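Local coordinates for protein paenibacillus xanthan lyase (Paenibacillus, PDB 6F2P) that probably cleaves the polysaccharide xanthan by an eliminative lyase reaction, as a member of polysaccharide lyase family 8, at residues P28-R33 and D341-A346; I908-D913 and D931-D936; Y965-A970 and V1030-K1035. All blocks are in the same frame, centred on the assembly; numbering follows the deposited sequence. Where two conformers were deposited one is given.

Contact 1: P28-R33 and D341-A346; sequences PDIAAR and DLIIAA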
loop_
_atom_site.group_PDB
_atom_site.type_symbol
_atom_site.label_atom_id
_atom_site.label_comp_id
_atom_site.label_asym_id
_atom_site.label_seq_id
_atom_site.Cartn_x
_atom_site.Cartn_y
_atom_site.Cartn_z
ATOM N N PRO A 28 38.384 22.763 -11.614
ATOM C CA PRO A 28 38.728 21.667 -12.534
ATOM C C PRO A 28 37.485 20.974 -13.068
ATOM O O PRO A 28 37.489 20.438 -14.180
ATOM C CB PRO A 28 39.521 20.699 -11.653
ATOM C CG PRO A 28 39.021 20.974 -10.248
ATOM C CD PRO A 28 38.706 22.450 -10.210
ATOM N N ASP A 29 36.426 20.984 -12.267
ATOM C CA ASP A 29 35.165 20.405 -12.690
ATOM C C ASP A 29 34.574 21.194 -13.852
ATOM O O ASP A 29 34.173 20.606 -14.860
ATOM C CB ASP A 29 34.209 20.310 -11.507
ATOM C CG ASP A 29 34.690 19.323 -10.471
ATOM O OD1 ASP A 29 35.134 18.222 -10.876
ATOM O OD2 ASP A 29 34.648 19.658 -9.266
ATOM N N ILE A 30 34.557 22.521 -13.729
ATOM C CA ILE A 30 34.153 23.378 -14.844
ATOM C C ILE A 30 35.062 23.192 -16.058
ATOM O O ILE A 30 34.581 23.059 -17.192
ATOM C CB ILE A 30 34.119 24.862 -14.452
ATOM C CG1 ILE A 30 33.039 25.090 -13.389
ATOM C CG2 ILE A 30 33.873 25.728 -15.677
ATOM C CD1 ILE A 30 32.971 26.501 -12.858
ATOM N N ALA A 31 36.370 23.155 -15.814
ATOM C CA ALA A 31 37.349 23.002 -16.896
ATOM C C ALA A 31 37.122 21.724 -17.703
ATOM O O ALA A 31 37.134 21.747 -18.929
ATOM C CB ALA A 31 38.762 23.038 -16.349
ATOM N N ALA A 32 36.909 20.616 -17.005
ATOM C CA ALA A 32 36.649 19.338 -17.646
ATOM C C ALA A 32 35.412 19.411 -18.527
ATOM O O ALA A 32 35.395 18.864 -19.632
ATOM C CB ALA A 32 36.473 18.271 -16.596
ATOM N N ARG A 33 34.379 20.093 -18.044
ATOM C CA ARG A 33 33.134 20.196 -18.799
ATOM C C ARG A 33 33.320 21.049 -20.058
ATOM O O ARG A 33 32.843 20.697 -21.138
ATOM C CB ARG A 33 32.015 20.740 -17.904
ATOM C CG ARG A 33 30.682 20.950 -18.593
ATOM C CD ARG A 33 30.268 19.753 -19.440
ATOM N NE ARG A 33 29.981 18.579 -18.633
ATOM C CZ ARG A 33 29.761 17.371 -19.135
ATOM N NH1 ARG A 33 29.796 17.187 -20.449
ATOM N NH2 ARG A 33 29.512 16.349 -18.325
ATOM N N ASP A 341 26.385 25.189 -15.242
ATOM C CA ASP A 341 25.477 25.871 -14.334
ATOM C C ASP A 341 25.285 25.093 -13.037
ATOM O O ASP A 341 25.397 25.648 -11.939
ATOM C CB ASP A 341 24.124 26.055 -15.009
ATOM C CG ASP A 341 23.355 27.213 -14.440
ATOM O OD1 ASP A 341 24.004 28.179 -13.979
ATOM O OD2 ASP A 341 22.108 27.160 -14.450
ATOM N N LEU A 342 25.006 23.803 -13.175
ATOM C CA LEU A 342 24.814 22.952 -12.012
ATOM C C LEU A 342 26.117 22.669 -11.277
ATOM O O LEU A 342 26.110 22.519 -10.058
ATOM C CB LEU A 342 24.122 21.652 -12.407
ATOM C CG LEU A 342 22.652 21.870 -12.738
ATOM C CD1 LEU A 342 22.090 20.698 -13.510
ATOM C CD2 LEU A 342 21.885 22.101 -11.446
ATOM N N ILE A 343 27.229 22.599 -12.010
ATOM C CA ILE A 343 28.534 22.423 -11.383
ATOM C C ILE A 343 28.783 23.591 -10.447
ATOM O O ILE A 343 29.224 23.424 -9.304
ATOM C CB ILE A 343 29.651 22.397 -12.418
ATOM C CG1 ILE A 343 29.514 21.161 -13.304
ATOM C CG2 ILE A 343 31.006 22.425 -11.733
ATOM C CD1 ILE A 343 30.589 21.033 -14.322
ATOM N N ILE A 344 28.466 24.781 -10.939
ATOM C CA ILE A 344 28.620 25.993 -10.159
ATOM C C ILE A 344 27.745 25.932 -8.918
ATOM O O ILE A 344 28.233 26.129 -7.800
ATOM C CB ILE A 344 28.270 27.218 -10.995
ATOM C CG1 ILE A 344 29.253 27.340 -12.165
ATOM C CG2 ILE A 344 28.301 28.465 -10.138
ATOM C CD1 ILE A 344 28.827 28.343 -13.206
ATOM N N ALA A 345 26.463 25.637 -9.115
ATOM C CA ALA A 345 25.518 25.513 -8.004
ATOM C C ALA A 345 25.963 24.448 -7.013
ATOM O O ALA A 345 25.957 24.676 -5.811
ATOM C CB ALA A 345 24.126 25.205 -8.512
ATOM N N ALA A 346 26.363 23.288 -7.523
ATOM C CA ALA A 346 26.773 22.176 -6.672
ATOM C C ALA A 346 28.007 22.519 -5.863
ATOM O O ALA A 346 28.060 22.252 -4.672
ATOM C CB ALA A 346 27.030 20.930 -7.510
#
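I343 and I30 share one side-chain shape, with CG1 beside the backbone N (chi1 -66° in I343, -65° in I30) and CD1 fully extended from it. In I343 this leaves CG2 anti to the backbone N, where it meets I30 and D29, while CD1 runs on to the backbone of D29 and to R33. The CG2 methyl sits between two residues. It touches I30 CG1 at 3.7 Å and D29 CB at 3.8 Å. The longer branch reaches along the next turn, where I343 CD1 lies 3.6 Å from D29 O and 3.9 Å from R33 CB. D29 O already accepts the helix bond from R33 N, so the methyl merely packs beside it. I30 starts off at an angle to the other helix. Its extended CG1-CD1 arm then carries CD1 to I344, 3.9 Å from I344 CG1. The side chains of I30 and I343 meet at a slant.

No hydrogen bond joins the two segments. The contact is held by methyl and methylene groups. The carboxylate of D29 has a partner outside it, a salt bridge from OD1 to K332. Y23 touches both I30 and I344.

The helix segments run antiparallel, at 172°, with their axes 9.7 Å apart at closest approach. I30 and I343 have the closest CA atoms of the two segments, 6.7 Å apart. The pair joins helix 28-46 to helix 340-351, consistent with the antiparallel helix packing of the alpha/alpha toroid of family 8 polysaccharide lyases.

Contact 2: I908-D913 and D931-D936; sequences IVDNAD and DRYGAD. With CA (calcium ion), chain G.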
loop_
_atom_site.group_PDB
_atom_site.type_symbol
_atom_site.label_atom_id
_atom_site.label_comp_id
_atom_site.label_asym_id
_atom_site.label_seq_id
_atom_site.Cartn_x
_atom_site.Cartn_y
_atom_site.Cartn_z
ATOM N N ILE A 908 -34.581 -20.477 30.599
ATOM C CA ILE A 908 -35.231 -21.564 31.334
ATOM C C ILE A 908 -34.428 -21.954 32.571
ATOM O O ILE A 908 -33.211 -22.111 32.508
ATOM C CB ILE A 908 -35.421 -22.824 30.468
ATOM C CG1 ILE A 908 -36.294 -22.516 29.253
ATOM C CG2 ILE A 908 -36.025 -23.964 31.298
ATOM C CD1 ILE A 908 -36.590 -23.731 28.378
ATOM N N VAL A 909 -35.110 -22.098 33.703
ATOM C CA VAL A 909 -34.451 -22.556 34.919
ATOM C C VAL A 909 -35.112 -23.824 35.442
ATOM O O VAL A 909 -36.304 -23.824 35.735
ATOM C CB VAL A 909 -34.451 -21.480 36.009
ATOM C CG1 VAL A 909 -33.549 -21.898 37.144
ATOM C CG2 VAL A 909 -33.985 -20.153 35.436
ATOM N N ASP A 910 -34.338 -24.906 35.528
ATOM C CA ASP A 910 -34.839 -26.182 36.032
ATOM C C ASP A 910 -34.434 -26.306 37.494
ATOM O O ASP A 910 -33.592 -25.548 37.960
ATOM C CB ASP A 910 -34.266 -27.341 35.213
ATOM C CG ASP A 910 -35.012 -28.644 35.438
ATOM O OD1 ASP A 910 -36.170 -28.748 34.979
ATOM O OD2 ASP A 910 -34.443 -29.563 36.068
ATOM N N ASN A 911 -35.035 -27.238 38.226
ATOM C CA ASN A 911 -34.708 -27.392 39.643
ATOM C C ASN A 911 -33.285 -27.900 39.849
ATOM O O ASN A 911 -32.704 -27.741 40.926
ATOM C CB ASN A 911 -35.695 -28.329 40.318
ATOM C CG ASN A 911 -35.825 -29.640 39.588
ATOM O OD1 ASN A 911 -36.418 -29.704 38.512
ATOM N ND2 ASN A 911 -35.269 -30.699 40.167
ATOM N N ALA A 912 -32.736 -28.521 38.807
ATOM C CA ALA A 912 -31.340 -28.950 38.797
ATOM C C ALA A 912 -30.912 -29.234 37.368
ATOM O O ALA A 912 -31.297 -30.274 36.836
ATOM C CB ALA A 912 -31.158 -30.199 39.650
ATOM N N ASP A 913 -30.151 -28.355 36.705
ATOM C CA ASP A 913 -29.696 -27.007 37.123
ATOM C C ASP A 913 -28.770 -26.805 38.322
ATOM O O ASP A 913 -29.099 -27.117 39.465
ATOM C CB ASP A 913 -30.805 -25.956 37.067
ATOM C CG ASP A 913 -31.059 -25.460 35.653
ATOM O OD1 ASP A 913 -30.983 -26.282 34.716
ATOM O OD2 ASP A 913 -31.321 -24.249 35.482
ATOM N N ASP A 931 -44.413 -35.583 34.053
ATOM C CA ASP A 931 -45.094 -34.308 33.845
ATOM C C ASP A 931 -44.044 -33.247 33.574
ATOM O O ASP A 931 -44.268 -32.056 33.762
ATOM C CB ASP A 931 -45.970 -33.934 35.023
ATOM C CG ASP A 931 -47.443 -34.179 34.758
ATOM O OD1 ASP A 931 -47.826 -34.317 33.573
ATOM O OD2 ASP A 931 -48.221 -34.223 35.738
ATOM N N ARG A 932 -42.866 -33.728 33.192
ATOM C CA ARG A 932 -41.918 -33.002 32.348
ATOM C C ARG A 932 -40.909 -32.077 33.023
ATOM O O ARG A 932 -40.655 -32.148 34.232
ATOM C CB ARG A 932 -42.640 -32.277 31.195
ATOM C CG ARG A 932 -43.603 -33.151 30.380
ATOM C CD ARG A 932 -43.056 -33.500 29.016
ATOM N NE ARG A 932 -42.629 -32.317 28.280
ATOM C CZ ARG A 932 -41.380 -32.108 27.881
ATOM N NH1 ARG A 932 -40.444 -33.009 28.149
ATOM N NH2 ARG A 932 -41.071 -31.008 27.212
ATOM N N TYR A 933 -40.367 -31.202 32.181
ATOM C CA TYR A 933 -39.100 -30.504 32.390
ATOM C C TYR A 933 -37.949 -31.126 33.182
ATOM O O TYR A 933 -37.951 -31.172 34.413
ATOM C CB TYR A 933 -39.217 -28.988 32.563
ATOM C CG TYR A 933 -38.195 -28.337 31.664
ATOM C CD1 TYR A 933 -38.490 -28.044 30.335
ATOM C CD2 TYR A 933 -36.904 -28.104 32.116
ATOM C CE1 TYR A 933 -37.534 -27.479 29.497
ATOM C CE2 TYR A 933 -35.951 -27.548 31.297
ATOM C CZ TYR A 933 -36.265 -27.234 29.989
ATOM O OH TYR A 933 -35.297 -26.677 29.179
ATOM N N GLY A 934 -36.954 -31.567 32.411
ATOM C CA GLY A 934 -35.772 -32.240 32.917
ATOM C C GLY A 934 -36.050 -33.714 33.148
ATOM O O GLY A 934 -37.046 -34.261 32.665
ATOM N N ALA A 935 -35.161 -34.363 33.888
ATOM C CA ALA A 935 -35.397 -35.729 34.322
ATOM C C ALA A 935 -36.462 -35.718 35.409
ATOM O O ALA A 935 -37.510 -36.362 35.295
ATOM C CB ALA A 935 -34.110 -36.330 34.857
ATOM N N ASP A 936 -36.184 -34.939 36.447
ATOM C CA ASP A 936 -36.917 -35.009 37.698
ATOM C C ASP A 936 -37.677 -33.722 38.026
ATOM O O ASP A 936 -37.664 -32.759 37.255
ATOM C CB ASP A 936 -35.931 -35.308 38.834
ATOM C CG ASP A 936 -34.902 -34.192 39.036
ATOM O OD1 ASP A 936 -34.810 -33.283 38.179
ATOM O OD2 ASP A 936 -34.160 -34.240 40.040
HETATM CA CA CA G . -37.114 -30.569 36.509
#
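The Y933 ring meets the carboxylate of D910 at its edge. D910 CG lies in the ring plane, and D910 OD1 comes to 3.0 Å from Y933 CD2. The carboxylate is turned 47° from the ring. I908 reaches the phenol end of the same ring from an oblique direction, with I908 CG2 3.5 Å from Y933 CZ. The second flat pair is the amide of N911 and the carboxylate of D936, whose planes are well turned from each other. N911 ND2 donates to D936 OD1 at 3.3 Å with a fairly straight bond (157°), but it approaches from above the carboxylate plane.

Between these pairs sits a calcium ion. D910 grips it with both oxygens, OD1 at 2.6 Å and OD2 more loosely at 2.9 Å. N911 CG stands between the backbone N and the carbonyl carbon (chi1 52°), which turns OD1 to the metal at 2.3 Å. The amide is thus used at both ends, oxygen to metal and nitrogen to D936. From the loop 931-936 the ligands are backbone carbonyls, Y933 O at 2.3 Å and D936 O at 2.4 Å. D1032 of strand 1030-1039 completes the site with OD1.

D910 lies on the segment 908-913, and its backbone N is bonded to D913 OD2. A912 N gives a weak bond back to D910 OD2.

The ligands are two carboxylates, one amide and two carbonyls. The charge of the ion would probably offset the acids gathered here, including the nearby carboxylate of D936. The ion bridges the two segments, taking three oxygens from D910 and N911 and two carbonyls from 931-936.

Contact 3: Y965-A970 and V1030-K1035; sequences YMMWAA and VADAVK. With CA (calcium ion), chain G.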
loop_
_atom_site.group_PDB
_atom_site.type_symbol
_atom_site.label_atom_id
_atom_site.label_comp_id
_atom_site.label_asym_id
_atom_site.label_seq_id
_atom_site.Cartn_x
_atom_site.Cartn_y
_atom_site.Cartn_z
ATOM N N TYR A 965 -43.517 -18.109 32.587
ATOM C CA TYR A 965 -44.188 -19.413 32.574
ATOM C C TYR A 965 -43.667 -20.340 33.662
ATOM O O TYR A 965 -42.553 -20.173 34.152
ATOM C CB TYR A 965 -44.019 -20.110 31.228
ATOM C CG TYR A 965 -44.638 -19.387 30.063
ATOM C CD1 TYR A 965 -43.966 -18.348 29.433
ATOM C CD2 TYR A 965 -45.885 -19.751 29.578
ATOM C CE1 TYR A 965 -44.523 -17.684 28.365
ATOM C CE2 TYR A 965 -46.452 -19.092 28.504
ATOM C CZ TYR A 965 -45.761 -18.058 27.900
ATOM O OH TYR A 965 -46.303 -17.391 26.826
ATOM N N MET A 966 -44.481 -21.323 34.032
ATOM C CA MET A 966 -44.051 -22.362 34.964
ATOM C C MET A 966 -44.671 -23.720 34.622
ATOM O O MET A 966 -45.830 -23.812 34.205
ATOM C CB MET A 966 -44.366 -21.974 36.407
ATOM C CG MET A 966 -43.947 -23.029 37.418
ATOM S SD MET A 966 -44.380 -22.649 39.125
ATOM C CE MET A 966 -43.247 -21.309 39.496
ATOM N N MET A 967 -43.876 -24.769 34.783
ATOM C CA MET A 967 -44.341 -26.126 34.561
ATOM C C MET A 967 -44.205 -26.895 35.864
ATOM O O MET A 967 -43.347 -26.572 36.689
ATOM C CB MET A 967 -43.503 -26.784 33.471
ATOM C CG MET A 967 -43.918 -28.195 33.109
ATOM S SD MET A 967 -42.959 -28.781 31.710
ATOM C CE MET A 967 -43.467 -27.608 30.454
ATOM N N TRP A 968 -45.054 -27.900 36.055
ATOM C CA TRP A 968 -44.988 -28.737 37.247
ATOM C C TRP A 968 -45.604 -30.114 37.002
ATOM O O TRP A 968 -46.214 -30.360 35.957
ATOM C CB TRP A 968 -45.675 -28.044 38.431
ATOM C CG TRP A 968 -47.088 -27.616 38.140
ATOM C CD1 TRP A 968 -48.167 -28.428 37.932
ATOM C CD2 TRP A 968 -47.573 -26.272 38.029
ATOM N NE1 TRP A 968 -49.291 -27.675 37.695
ATOM C CE2 TRP A 968 -48.955 -26.348 37.750
ATOM C CE3 TRP A 968 -46.973 -25.012 38.138
ATOM C CZ2 TRP A 968 -49.747 -25.212 37.578
ATOM C CZ3 TRP A 968 -47.761 -23.884 37.965
ATOM C CH2 TRP A 968 -49.134 -23.993 37.690
ATOM N N ALA A 969 -45.442 -31.001 37.983
ATOM C CA ALA A 969 -46.010 -32.347 37.934
ATOM C C ALA A 969 -47.386 -32.440 38.609
ATOM O O ALA A 969 -47.489 -32.418 39.837
ATOM C CB ALA A 969 -45.040 -33.347 38.544
ATOM N N ALA A 970 -48.439 -32.558 37.802
ATOM C CA ALA A 970 -49.806 -32.525 38.322
ATOM C C ALA A 970 -50.311 -33.904 38.733
ATOM O O ALA A 970 -49.909 -34.914 38.158
ATOM C CB ALA A 970 -50.750 -31.895 37.301
ATOM N N VAL A 1030 -45.048 -28.972 44.439
ATOM C CA VAL A 1030 -44.042 -29.364 43.450
ATOM C C VAL A 1030 -43.277 -28.156 42.901
ATOM O O VAL A 1030 -43.866 -27.111 42.624
ATOM C CB VAL A 1030 -44.691 -30.155 42.273
ATOM C CG1 VAL A 1030 -43.743 -30.273 41.085
ATOM C CG2 VAL A 1030 -45.150 -31.531 42.741
ATOM N N ALA A 1031 -41.962 -28.304 42.759
ATOM C CA ALA A 1031 -41.122 -27.303 42.101
ATOM C C ALA A 1031 -40.417 -27.937 40.903
ATOM O O ALA A 1031 -39.742 -28.955 41.051
ATOM C CB ALA A 1031 -40.098 -26.729 43.083
ATOM N N ASP A 1032 -40.569 -27.340 39.722
ATOM C CA ASP A 1032 -40.028 -27.927 38.494
ATOM C C ASP A 1032 -39.201 -26.930 37.669
ATOM O O ASP A 1032 -37.972 -26.895 37.778
ATOM C CB ASP A 1032 -41.163 -28.526 37.652
ATOM C CG ASP A 1032 -40.662 -29.350 36.480
ATOM O OD1 ASP A 1032 -39.510 -29.835 36.527
ATOM O OD2 ASP A 1032 -41.434 -29.526 35.511
ATOM N N ALA A 1033 -39.873 -26.125 36.848
ATOM C CA ALA A 1033 -39.176 -25.176 35.981
ATOM C C ALA A 1033 -39.966 -23.898 35.645
ATOM O O ALA A 1033 -41.203 -23.903 35.575
ATOM C CB ALA A 1033 -38.716 -25.869 34.697
ATOM N N VAL A 1034 -39.223 -22.808 35.442
ATOM C CA VAL A 1034 -39.780 -21.546 34.969
ATOM C C VAL A 1034 -39.156 -21.152 33.627
ATOM O O VAL A 1034 -38.069 -21.619 33.278
ATOM C CB VAL A 1034 -39.555 -20.408 35.986
ATOM C CG1 VAL A 1034 -40.082 -20.809 37.355
ATOM C CG2 VAL A 1034 -38.082 -20.056 36.070
ATOM N N LYS A 1035 -39.848 -20.301 32.876
ATOM C CA LYS A 1035 -39.333 -19.815 31.596
ATOM C C LYS A 1035 -39.774 -18.386 31.311
ATOM O O LYS A 1035 -40.965 -18.089 31.255
ATOM C CB LYS A 1035 -39.749 -20.725 30.434
ATOM C CG LYS A 1035 -39.186 -20.285 29.093
ATOM C CD LYS A 1035 -39.360 -21.340 28.004
ATOM C CE LYS A 1035 -40.807 -21.499 27.577
ATOM N NZ LYS A 1035 -40.930 -22.306 26.321
HETATM CA CA CA G . -37.114 -30.569 36.509
HETATM O O HOH W 1 -42.983 -25.673 39.291
#
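Strands 960-967 and 1030-1039 are antiparallel neighbours in a sheet of the golvesin C-terminal domain, and Y965 and K1035 form the first pair of this contact. Y965 N donates to K1035 O at 2.9 Å, nearly straight at 168°. K1035 N returns a bond to Y965 O at 3.0 Å, reaching it from above the carbonyl plane. Two residues on, M967 N donates to A1033 O at 2.9 Å (167°). K1035 O also lies at the edge of the Y965 ring, in its plane.

M966 and V1034 form the non-hydrogen-bonded pair between these. M966 extends with CG anti to the backbone N (chi1 180°) and bends only at its last bond, which sets CE 3.9 Å from V1034 CG1. Both point to the face that packs on I1018 of strand 1017-1021. That strand belongs to the second sheet, so the pair lies in the core of a beta sandwich. Y965, M967, A1033 and K1035 point to the other face, where W1002 touches Y965 and M967 and makes a cation-pi contact with K1035.

Regular pairing stops at D1032, where strand 1030-1039 is broken. Here a water joins the two segments: it donates to M967 O at 2.8 Å and accepts from D1032 N at 3.0 Å. The D1032 side chain runs alongside that of M967, pointing the same way, and its OD1 binds calcium at 2.5 Å together with ligands from D910, N911, Y933 and D936.

Past the break the contact becomes apolar. V1030 CG1 sits 4.0 Å from W968 CB and also packs on A969. The W968 indole leads away from segment 1030-1035, with M966 SD in plane at its edge and NE1 bonded to G997 O.

How the contacts relate
Contact 1 stands apart from the other two. It lies in the helical part of the lyase, on the opposite side of the chain's centre, with its nearest atoms about 82 Å from contact 2. Contacts 2 and 3 touch and share one sheet and one calcium ion. V909 N bonds to V1034 O, and D931 OD2 to A970 N. Contact 3 is the buried one, made of strand bonds and apolar packing, with D1032 also serving the metal. Contact 2 is partly buried, where segment 908-913 meets a loop, and depends on metal ligands. Contact 1 is also partly buried, but its two helices meet through aliphatic groups without any hydrogen bond between them.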